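Long-range contacts in 2-hydroxyisobutyryl-CoA mutase large subunit (Aquincola tertiaricarbonis, PDB 4R3U), which catalyses, together with a small cobalamin-binding subunit, the interconversion of 2-hydroxyisobutyryl-CoA and (S)-3-hydroxybutyryl-CoA: residues 293-298 against 320-324; 82-87 against 336-340. All coordinates share one frame; numbering follows the deposited sequence.

From the N terminus, the chain first passes through 82-87, in the loop before strand 97-102. It closes on this segment only much later, when 336-340 arrives, so interaction 2 spans most of the barrel, with 248 residues between its segments. Interaction 1 is nested inside that long loop. It joins 293-298, which leads into strand 298-302, to 320-324 on the following helix 306-327. The two contacts meet where strands 298-302 and 340-344 begin side by side: F298 N and R339 O are 3.1 Å apart, a probable backbone hydrogen bond. Together they tie two neighbouring strand starts, an outer helix and an early loop around the CoA site.

Interaction 1 (293-298 against 320-324); sequences APRLAF and YAKIM. With 3KK (S-{(3R,5R,9R)-1-[(2R,3S,4R,5R)-5-(6-amino-9H-purin-9-yl)-4-hydroxy-3-(phosphonooxy)tetrahydrofuran-2-yl]-3,5,9-trihydroxy-8,8-dimethyl-3,5-dioxido-10,14-dioxo-2,4,6-trioxa-11,15-diaza-3lambda~5~,5lambda~5~-diphosphaheptadecan-17-yl} 2-hydroxy-2-methylpropanethioate), chain F.
F298 turns the edge of its ring to the face of Y320. The ring centroids lie 5.2 Å apart and the planes stand at 77°, an offset edge-to-face pair. F298 CE1 comes within 3.6 Å of Y320 CE1. On the opposite face of the Y320 ring lies M324 CG, near the rim, so the tyrosine is held between a neighbour on its own helix and a ring from the other segment. This is the tight part. M324 folds back along its chain (chi3 -79°), which brings its CE to 3.5 Å from A293 CB. The fold is a TIM barrel, and the contact packs helix 306-327 onto the entry to strand 298-302, with L275 of helix 264-283 touching L296, F298 and Y320. Replacing Y320 with an alanine would probably leave the F298 edge without its aromatic face and open a gap between F298 and M324. Packing is looser at L296, whose CD1 stays 4.2 Å from Y320 OH. On the far side of the loop, R295 and A297 start off away from the helix, and both reach the bound 3KK. R295 is partly exposed, and its NH1 makes a short 2.5 Å hydrogen bond to O8A on the 3'-phosphate of 3KK, bent to 139° at the hydrogen. A297 CB packs 3.7 Å from the pantetheine methyl CDP.

Interaction 2 (82-87 against 336-340); sequences FTRGPY and MRLRF. With 3HC (3-hydroxybutanoyl-coenzyme A), chain E.
F82 lays the face of its ring over R337. R337 CB sits 3.5 Å from the F82 ring centroid and only 9° off the ring normal, a CH-pi contact. This contact is in the TIM barrel of the acyl-CoA mutase family, where the loop before strand 97-102 packs on the lead-in to strand 340-344. At the rim of the same ring, F82 CE2 touches M336 CB at 3.7 Å. P86 comes next along the loop: its CB rests 3.4 Å from L338 O and also meets the R337 chain at CD. R337 CG takes the position between the backbone N and the carbonyl carbon (chi1 62°), and a bend at chi2 carries the chain past P86 to the edge of the Y87 ring. The ring and guanidinium planes there are 82° apart. Y87 OH packs 3.3 Å from R339 CD and shares a 2.6 Å hydrogen bond with the diphosphate oxygen O2A of 3HC. The R339 guanidinium turns one face to the pantetheine methyl CDP of the same ligand.

A second shell positions these groups. R337 NH2 is bonded to P294 O. R339 NH2 is bonded to N248 OD1 and to L296 O, and R339 CD lies over the centre of the R337 guanidinium. The second subunit also reaches this loop: its Y61 O accepts a bond from R84 NH1, and its F38 packs on Y87. The loop itself is shaped by a type I turn from F82 to G85, closed by G85 N donating to F82 O at 3.1 Å.

Interaction 1 (293-298 against 320-324)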
loop_
_atom_site.group_PDB
_atom_site.type_symbol
_atom_site.label_atom_id
_atom_site.label_comp_id
_atom_site.label_asym_id
_atom_site.label_seq_id
_atom_site.Cartn_x
_atom_site.Cartn_y
_atom_site.Cartn_z
ATOM N N ALA A 293 -24.689 -17.155 19.953
ATOM C CA ALA A 293 -23.417 -17.317 19.235
ATOM C C ALA A 293 -23.414 -16.780 17.796
ATOM O O ALA A 293 -22.426 -16.109 17.428
ATOM C CB ALA A 293 -22.933 -18.741 19.285
ATOM N N PRO A 294 -24.507 -16.946 16.990
ATOM C CA PRO A 294 -24.499 -16.377 15.624
ATOM C C PRO A 294 -24.265 -14.860 15.561
ATOM O O PRO A 294 -23.672 -14.377 14.596
ATOM C CB PRO A 294 -25.890 -16.733 15.089
ATOM C CG PRO A 294 -26.316 -17.904 15.867
ATOM C CD PRO A 294 -25.757 -17.698 17.232
ATOM N N ARG A 295 -24.708 -14.132 16.614
ATOM C CA ARG A 295 -24.619 -12.679 16.763
ATOM C C ARG A 295 -23.382 -12.142 17.504
ATOM O O ARG A 295 -23.167 -10.921 17.547
ATOM C CB ARG A 295 -25.917 -12.105 17.339
ATOM C CG ARG A 295 -26.998 -11.860 16.283
ATOM C CD ARG A 295 -26.669 -10.639 15.442
ATOM N NE ARG A 295 -27.353 -10.697 14.161
ATOM C CZ ARG A 295 -27.000 -10.014 13.083
ATOM N NH1 ARG A 295 -27.688 -10.138 11.963
ATOM N NH2 ARG A 295 -25.961 -9.195 13.121
ATOM N N LEU A 296 -22.537 -13.050 18.045
ATOM C CA LEU A 296 -21.282 -12.644 18.671
ATOM C C LEU A 296 -20.382 -12.156 17.541
ATOM O O LEU A 296 -20.511 -12.612 16.396
ATOM C CB LEU A 296 -20.597 -13.828 19.394
ATOM C CG LEU A 296 -21.265 -14.402 20.643
ATOM C CD1 LEU A 296 -20.609 -15.712 21.041
ATOM C CD2 LEU A 296 -21.220 -13.410 21.799
ATOM N N ALA A 297 -19.482 -11.230 17.848
ATOM C CA ALA A 297 -18.548 -10.651 16.880
ATOM C C ALA A 297 -17.263 -10.272 17.597
ATOM O O ALA A 297 -17.215 -10.225 18.839
ATOM C CB ALA A 297 -19.172 -9.439 16.186
ATOM N N PHE A 298 -16.215 -10.032 16.812
ATOM C CA PHE A 298 -14.858 -9.728 17.285
ATOM C C PHE A 298 -14.283 -8.462 16.663
ATOM O O PHE A 298 -14.841 -7.909 15.708
ATOM C CB PHE A 298 -13.941 -10.928 16.982
ATOM C CG PHE A 298 -14.350 -12.184 17.697
ATOM C CD1 PHE A 298 -15.364 -12.997 17.190
ATOM C CD2 PHE A 298 -13.760 -12.538 18.900
ATOM C CE1 PHE A 298 -15.785 -14.130 17.887
ATOM C CE2 PHE A 298 -14.168 -13.692 19.585
ATOM C CZ PHE A 298 -15.181 -14.469 19.077
ATOM N N TYR A 320 -12.008 -20.554 16.531
ATOM C CA TYR A 320 -13.346 -20.164 16.930
ATOM C C TYR A 320 -14.374 -21.211 16.528
ATOM O O TYR A 320 -15.190 -21.586 17.370
ATOM C CB TYR A 320 -13.717 -18.800 16.328
ATOM C CG TYR A 320 -15.144 -18.387 16.629
ATOM C CD1 TYR A 320 -15.514 -17.958 17.902
ATOM C CD2 TYR A 320 -16.127 -18.431 15.642
ATOM C CE1 TYR A 320 -16.823 -17.564 18.183
ATOM C CE2 TYR A 320 -17.434 -18.041 15.909
ATOM C CZ TYR A 320 -17.777 -17.612 17.184
ATOM O OH TYR A 320 -19.063 -17.231 17.454
ATOM N N ALA A 321 -14.339 -21.680 15.249
ATOM C CA ALA A 321 -15.258 -22.715 14.758
ATOM C C ALA A 321 -15.166 -23.977 15.619
ATOM O O ALA A 321 -16.203 -24.462 16.103
ATOM C CB ALA A 321 -14.956 -23.052 13.318
ATOM N N LYS A 322 -13.909 -24.460 15.855
ATOM C CA LYS A 322 -13.620 -25.664 16.627
ATOM C C LYS A 322 -14.111 -25.577 18.066
ATOM O O LYS A 322 -14.675 -26.546 18.560
ATOM C CB LYS A 322 -12.130 -26.036 16.533
ATOM C CG LYS A 322 -11.754 -26.571 15.162
ATOM C CD LYS A 322 -10.261 -26.801 14.968
ATOM C CE LYS A 322 -10.034 -27.556 13.673
ATOM N NZ LYS A 322 -8.625 -28.005 13.519
ATOM N N ILE A 323 -13.933 -24.404 18.713
ATOM C CA ILE A 323 -14.335 -24.138 20.108
ATOM C C ILE A 323 -15.855 -24.202 20.233
ATOM O O ILE A 323 -16.369 -24.915 21.092
ATOM C CB ILE A 323 -13.757 -22.779 20.609
ATOM C CG1 ILE A 323 -12.214 -22.832 20.759
ATOM C CG2 ILE A 323 -14.411 -22.323 21.908
ATOM C CD1 ILE A 323 -11.531 -21.365 20.822
ATOM N N MET A 324 -16.564 -23.457 19.370
ATOM C CA MET A 324 -18.025 -23.381 19.336
ATOM C C MET A 324 -18.684 -24.738 19.077
ATOM O O MET A 324 -19.594 -25.124 19.823
ATOM C CB MET A 324 -18.485 -22.295 18.340
ATOM C CG MET A 324 -18.001 -20.885 18.705
ATOM S SD MET A 324 -18.204 -20.370 20.454
ATOM C CE MET A 324 -19.862 -19.964 20.461
HETATM C C4 3KK F . -10.631 2.975 20.987
HETATM C C3 3KK F . -10.623 2.625 19.502
HETATM C C2 3KK F . -9.225 2.190 19.069
HETATM O O3 3KK F . -10.987 3.794 18.789
HETATM C C1 3KK F . -11.623 1.513 19.158
HETATM O O1 3KK F . -11.785 0.523 19.875
HETATM S S1P 3KK F . -12.492 1.805 17.653
HETATM C C2P 3KK F . -13.610 0.380 17.534
HETATM C C3P 3KK F . -14.632 0.611 16.449
HETATM N N4P 3KK F . -15.440 -0.595 16.330
HETATM C C5P 3KK F . -16.097 -0.905 15.209
HETATM O O5P 3KK F . -16.101 -0.211 14.187
HETATM C C6P 3KK F . -16.863 -2.228 15.311
HETATM C C7P 3KK F . -17.712 -2.502 14.079
HETATM N N8P 3KK F . -18.344 -3.823 14.183
HETATM C C9P 3KK F . -19.292 -4.209 13.315
HETATM O O9P 3KK F . -19.700 -3.478 12.411
HETATM C CAP 3KK F . -19.939 -5.599 13.581
HETATM O OAP 3KK F . -20.090 -5.865 14.992
HETATM C CBP 3KK F . -19.375 -6.803 12.753
HETATM C CDP 3KK F . -20.264 -8.038 12.955
HETATM C CEP 3KK F . -17.953 -7.172 13.190
HETATM C CCP 3KK F . -19.385 -6.496 11.240
HETATM O O6A 3KK F . -20.704 -6.059 10.869
HETATM P P2A 3KK F . -21.058 -5.278 9.539
HETATM O O4A 3KK F . -20.053 -4.233 9.293
HETATM O O5A 3KK F . -22.486 -4.886 9.626
HETATM O O3A 3KK F . -20.828 -6.450 8.440
HETATM P P1A 3KK F . -21.709 -7.823 8.243
HETATM O O1A 3KK F . -22.524 -8.158 9.441
HETATM O O2A 3KK F . -20.795 -8.848 7.711
HETATM O O5B 3KK F . -22.637 -7.286 7.016
HETATM C C5B 3KK F . -23.920 -6.648 7.203
HETATM C C4B 3KK F . -25.028 -7.488 6.541
HETATM O O4B 3KK F . -24.663 -7.905 5.190
HETATM C C3B 3KK F . -25.299 -8.763 7.333
HETATM O O3B 3KK F . -26.722 -9.026 7.287
HETATM P P3B 3KK F . -27.691 -8.901 8.574
HETATM O O8A 3KK F . -27.106 -9.887 9.510
HETATM O O7A 3KK F . -27.559 -7.479 8.954
HETATM O O9A 3KK F . -29.007 -9.267 7.998
HETATM C C2B 3KK F . -24.528 -9.824 6.568
HETATM O O2B 3KK F . -25.085 -11.131 6.753
HETATM C C1B 3KK F . -24.670 -9.348 5.136
HETATM N N9A 3KK F . -23.541 -9.801 4.270
HETATM C C8A 3KK F . -22.249 -9.487 4.348
HETATM N N7A 3KK F . -21.607 -10.127 3.374
HETATM C C5A 3KK F . -22.503 -10.825 2.667
HETATM C C4A 3KK F . -23.711 -10.613 3.227
HETATM N N3A 3KK F . -24.834 -11.192 2.727
HETATM C C2A 3KK F . -24.760 -12.025 1.587
HETATM N N1A 3KK F . -23.466 -12.216 1.029
HETATM C C6A 3KK F . -22.386 -11.629 1.589
HETATM N N6A 3KK F . -21.166 -11.805 1.078
#

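Interaction 2 (82-87 against 336-340)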
loop_
_atom_site.group_PDB
_atom_site.type_symbol
_atom_site.label_atom_id
_atom_site.label_comp_id
_atom_site.label_asym_id
_atom_site.label_seq_id
_atom_site.Cartn_x
_atom_site.Cartn_y
_atom_site.Cartn_z
ATOM N N PHE A 82 -14.459 -22.570 8.489
ATOM C CA PHE A 82 -14.453 -21.168 8.022
ATOM C C PHE A 82 -13.093 -20.477 7.935
ATOM O O PHE A 82 -13.035 -19.255 7.917
ATOM C CB PHE A 82 -15.468 -20.277 8.792
ATOM C CG PHE A 82 -16.843 -20.871 8.996
ATOM C CD1 PHE A 82 -17.848 -20.676 8.057
ATOM C CD2 PHE A 82 -17.135 -21.609 10.137
ATOM C CE1 PHE A 82 -19.113 -21.207 8.255
ATOM C CE2 PHE A 82 -18.390 -22.172 10.314
ATOM C CZ PHE A 82 -19.380 -21.951 9.383
ATOM N N THR A 83 -12.007 -21.241 7.813
ATOM C CA THR A 83 -10.650 -20.692 7.646
ATOM C C THR A 83 -10.613 -19.646 6.496
ATOM O O THR A 83 -10.035 -18.561 6.652
ATOM C CB THR A 83 -9.714 -21.869 7.369
ATOM O OG1 THR A 83 -9.985 -22.900 8.330
ATOM C CG2 THR A 83 -8.211 -21.474 7.314
ATOM N N ARG A 84 -11.278 -19.967 5.365
ATOM C CA ARG A 84 -11.336 -19.155 4.140
ATOM C C ARG A 84 -12.353 -17.987 4.133
ATOM O O ARG A 84 -12.377 -17.207 3.188
ATOM C CB ARG A 84 -11.519 -20.075 2.925
ATOM C CG ARG A 84 -10.626 -21.317 3.019
ATOM C CD ARG A 84 -10.435 -22.000 1.701
ATOM N NE ARG A 84 -9.623 -21.181 0.823
ATOM C CZ ARG A 84 -9.607 -21.298 -0.493
ATOM N NH1 ARG A 84 -10.356 -22.215 -1.092
ATOM N NH2 ARG A 84 -8.844 -20.494 -1.227
ATOM N N GLY A 85 -13.147 -17.849 5.190
ATOM C CA GLY A 85 -14.101 -16.759 5.291
ATOM C C GLY A 85 -15.423 -17.198 5.881
ATOM O O GLY A 85 -15.825 -18.357 5.709
ATOM N N PRO A 86 -16.120 -16.288 6.606
ATOM C CA PRO A 86 -17.409 -16.676 7.223
ATOM C C PRO A 86 -18.587 -16.799 6.235
ATOM O O PRO A 86 -19.593 -17.441 6.560
ATOM C CB PRO A 86 -17.647 -15.564 8.249
ATOM C CG PRO A 86 -17.009 -14.359 7.634
ATOM C CD PRO A 86 -15.774 -14.881 6.912
ATOM N N TYR A 87 -18.468 -16.175 5.040
ATOM C CA TYR A 87 -19.501 -16.188 4.005
ATOM C C TYR A 87 -19.003 -16.903 2.731
ATOM O O TYR A 87 -17.813 -16.839 2.418
ATOM C CB TYR A 87 -20.000 -14.752 3.691
ATOM C CG TYR A 87 -20.270 -13.865 4.893
ATOM C CD1 TYR A 87 -21.045 -14.314 5.960
ATOM C CD2 TYR A 87 -19.806 -12.552 4.932
ATOM C CE1 TYR A 87 -21.275 -13.508 7.078
ATOM C CE2 TYR A 87 -20.070 -11.719 6.024
ATOM C CZ TYR A 87 -20.809 -12.201 7.092
ATOM O OH TYR A 87 -21.067 -11.384 8.162
ATOM N N MET A 336 -20.603 -20.939 14.551
ATOM C CA MET A 336 -19.212 -21.306 14.322
ATOM C C MET A 336 -18.486 -20.337 13.362
ATOM O O MET A 336 -17.249 -20.379 13.291
ATOM C CB MET A 336 -19.116 -22.783 13.883
ATOM C CG MET A 336 -19.784 -23.741 14.868
ATOM S SD MET A 336 -20.238 -25.322 14.127
ATOM C CE MET A 336 -21.899 -25.410 14.614
ATOM N N ARG A 337 -19.238 -19.439 12.665
ATOM C CA ARG A 337 -18.615 -18.459 11.776
ATOM C C ARG A 337 -18.245 -17.131 12.450
ATOM O O ARG A 337 -19.122 -16.370 12.868
ATOM C CB ARG A 337 -19.283 -18.312 10.382
ATOM C CG ARG A 337 -20.729 -17.844 10.353
ATOM C CD ARG A 337 -20.878 -16.372 10.000
ATOM N NE ARG A 337 -22.226 -15.853 10.306
ATOM C CZ ARG A 337 -22.618 -15.404 11.504
ATOM N NH1 ARG A 337 -21.784 -15.425 12.535
ATOM N NH2 ARG A 337 -23.847 -14.933 11.676
ATOM N N LEU A 338 -16.922 -16.887 12.579
ATOM C CA LEU A 338 -16.363 -15.685 13.183
ATOM C C LEU A 338 -16.499 -14.516 12.229
ATOM O O LEU A 338 -16.060 -14.593 11.084
ATOM C CB LEU A 338 -14.875 -15.910 13.580
ATOM C CG LEU A 338 -14.157 -14.791 14.344
ATOM C CD1 LEU A 338 -13.222 -15.355 15.386
ATOM C CD2 LEU A 338 -13.380 -13.876 13.393
ATOM N N ARG A 339 -17.121 -13.448 12.709
ATOM C CA ARG A 339 -17.293 -12.192 11.986
ATOM C C ARG A 339 -16.457 -11.194 12.782
ATOM O O ARG A 339 -16.478 -11.239 14.022
ATOM C CB ARG A 339 -18.777 -11.728 11.930
ATOM C CG ARG A 339 -19.748 -12.664 11.191
ATOM C CD ARG A 339 -21.179 -12.209 11.379
ATOM N NE ARG A 339 -21.473 -12.022 12.802
ATOM C CZ ARG A 339 -22.293 -11.108 13.306
ATOM N NH1 ARG A 339 -22.956 -10.284 12.507
ATOM N NH2 ARG A 339 -22.459 -11.015 14.611
ATOM N N PHE A 340 -15.685 -10.329 12.084
ATOM C CA PHE A 340 -14.826 -9.363 12.767
ATOM C C PHE A 340 -14.652 -8.019 12.073
ATOM O O PHE A 340 -14.663 -7.933 10.841
ATOM C CB PHE A 340 -13.453 -9.978 13.155
ATOM C CG PHE A 340 -12.433 -10.119 12.043
ATOM C CD1 PHE A 340 -12.512 -11.169 11.127
ATOM C CD2 PHE A 340 -11.355 -9.240 11.948
ATOM C CE1 PHE A 340 -11.535 -11.329 10.132
ATOM C CE2 PHE A 340 -10.402 -9.379 10.927
ATOM C CZ PHE A 340 -10.490 -10.428 10.038
HETATM N N1A 3HC E . -23.433 -12.210 1.024
HETATM C C2A 3HC E . -24.800 -12.044 1.570
HETATM N N3A 3HC E . -24.824 -11.173 2.752
HETATM C C4A 3HC E . -23.695 -10.604 3.238
HETATM C C5A 3HC E . -22.486 -10.818 2.676
HETATM C C6A 3HC E . -22.367 -11.627 1.600
HETATM N N6A 3HC E . -21.148 -11.804 1.091
HETATM N N7A 3HC E . -21.593 -10.113 3.376
HETATM C C8A 3HC E . -22.237 -9.470 4.346
HETATM N N9A 3HC E . -23.524 -9.795 4.281
HETATM C C1B 3HC E . -24.656 -9.342 5.145
HETATM C C2B 3HC E . -24.520 -9.811 6.579
HETATM O O2B 3HC E . -25.079 -11.116 6.764
HETATM C C3B 3HC E . -25.295 -8.745 7.337
HETATM O O3B 3HC E . -26.718 -9.007 7.285
HETATM P P3B 3HC E . -27.690 -8.890 8.570
HETATM O O7A 3HC E . -27.556 -7.472 8.961
HETATM O O8A 3HC E . -29.006 -9.250 7.987
HETATM O O9A 3HC E . -27.111 -9.886 9.500
HETATM C C4B 3HC E . -25.019 -7.475 6.540
HETATM O O4B 3HC E . -24.654 -7.897 5.191
HETATM C C5B 3HC E . -23.911 -6.634 7.201
HETATM O O5B 3HC E . -22.627 -7.269 7.011
HETATM P P1A 3HC E . -21.699 -7.816 8.233
HETATM O O1A 3HC E . -22.514 -8.157 9.431
HETATM O O2A 3HC E . -20.790 -8.842 7.693
HETATM O O3A 3HC E . -20.814 -6.449 8.438
HETATM P P2A 3HC E . -21.044 -5.276 9.540
HETATM O O4A 3HC E . -20.039 -4.232 9.296
HETATM O O5A 3HC E . -22.473 -4.884 9.625
HETATM O O6A 3HC E . -20.694 -6.059 10.868
HETATM C CBP 3HC E . -19.372 -6.802 12.758
HETATM C CCP 3HC E . -19.375 -6.492 11.246
HETATM C CDP 3HC E . -20.261 -8.037 12.953
HETATM C CEP 3HC E . -17.950 -7.173 13.198
HETATM C CAP 3HC E . -19.938 -5.600 13.587
HETATM O OAP 3HC E . -20.086 -5.869 14.998
HETATM C C9P 3HC E . -19.296 -4.208 13.321
HETATM O O9P 3HC E . -19.713 -3.474 12.424
HETATM N N8P 3HC E . -18.340 -3.823 14.182
HETATM C C7P 3HC E . -17.711 -2.501 14.076
HETATM C C6P 3HC E . -16.861 -2.221 15.307
HETATM C C5P 3HC E . -16.099 -0.896 15.198
HETATM O O5P 3HC E . -16.104 -0.207 14.174
HETATM N N4P 3HC E . -15.443 -0.578 16.319
HETATM C C3P 3HC E . -14.635 0.627 16.434
HETATM C C2P 3HC E . -13.613 0.389 17.512
HETATM S S1P 3HC E . -12.473 1.796 17.683
HETATM C C1 3HC E . -11.504 1.137 19.050
HETATM O O1 3HC E . -11.991 0.545 20.010
HETATM C C2 3HC E . -9.975 1.263 18.929
HETATM C C3 3HC E . -9.477 2.671 19.266
HETATM O O3 3HC E . -10.115 3.614 18.412
HETATM C C4 3HC E . -9.736 3.020 20.740
#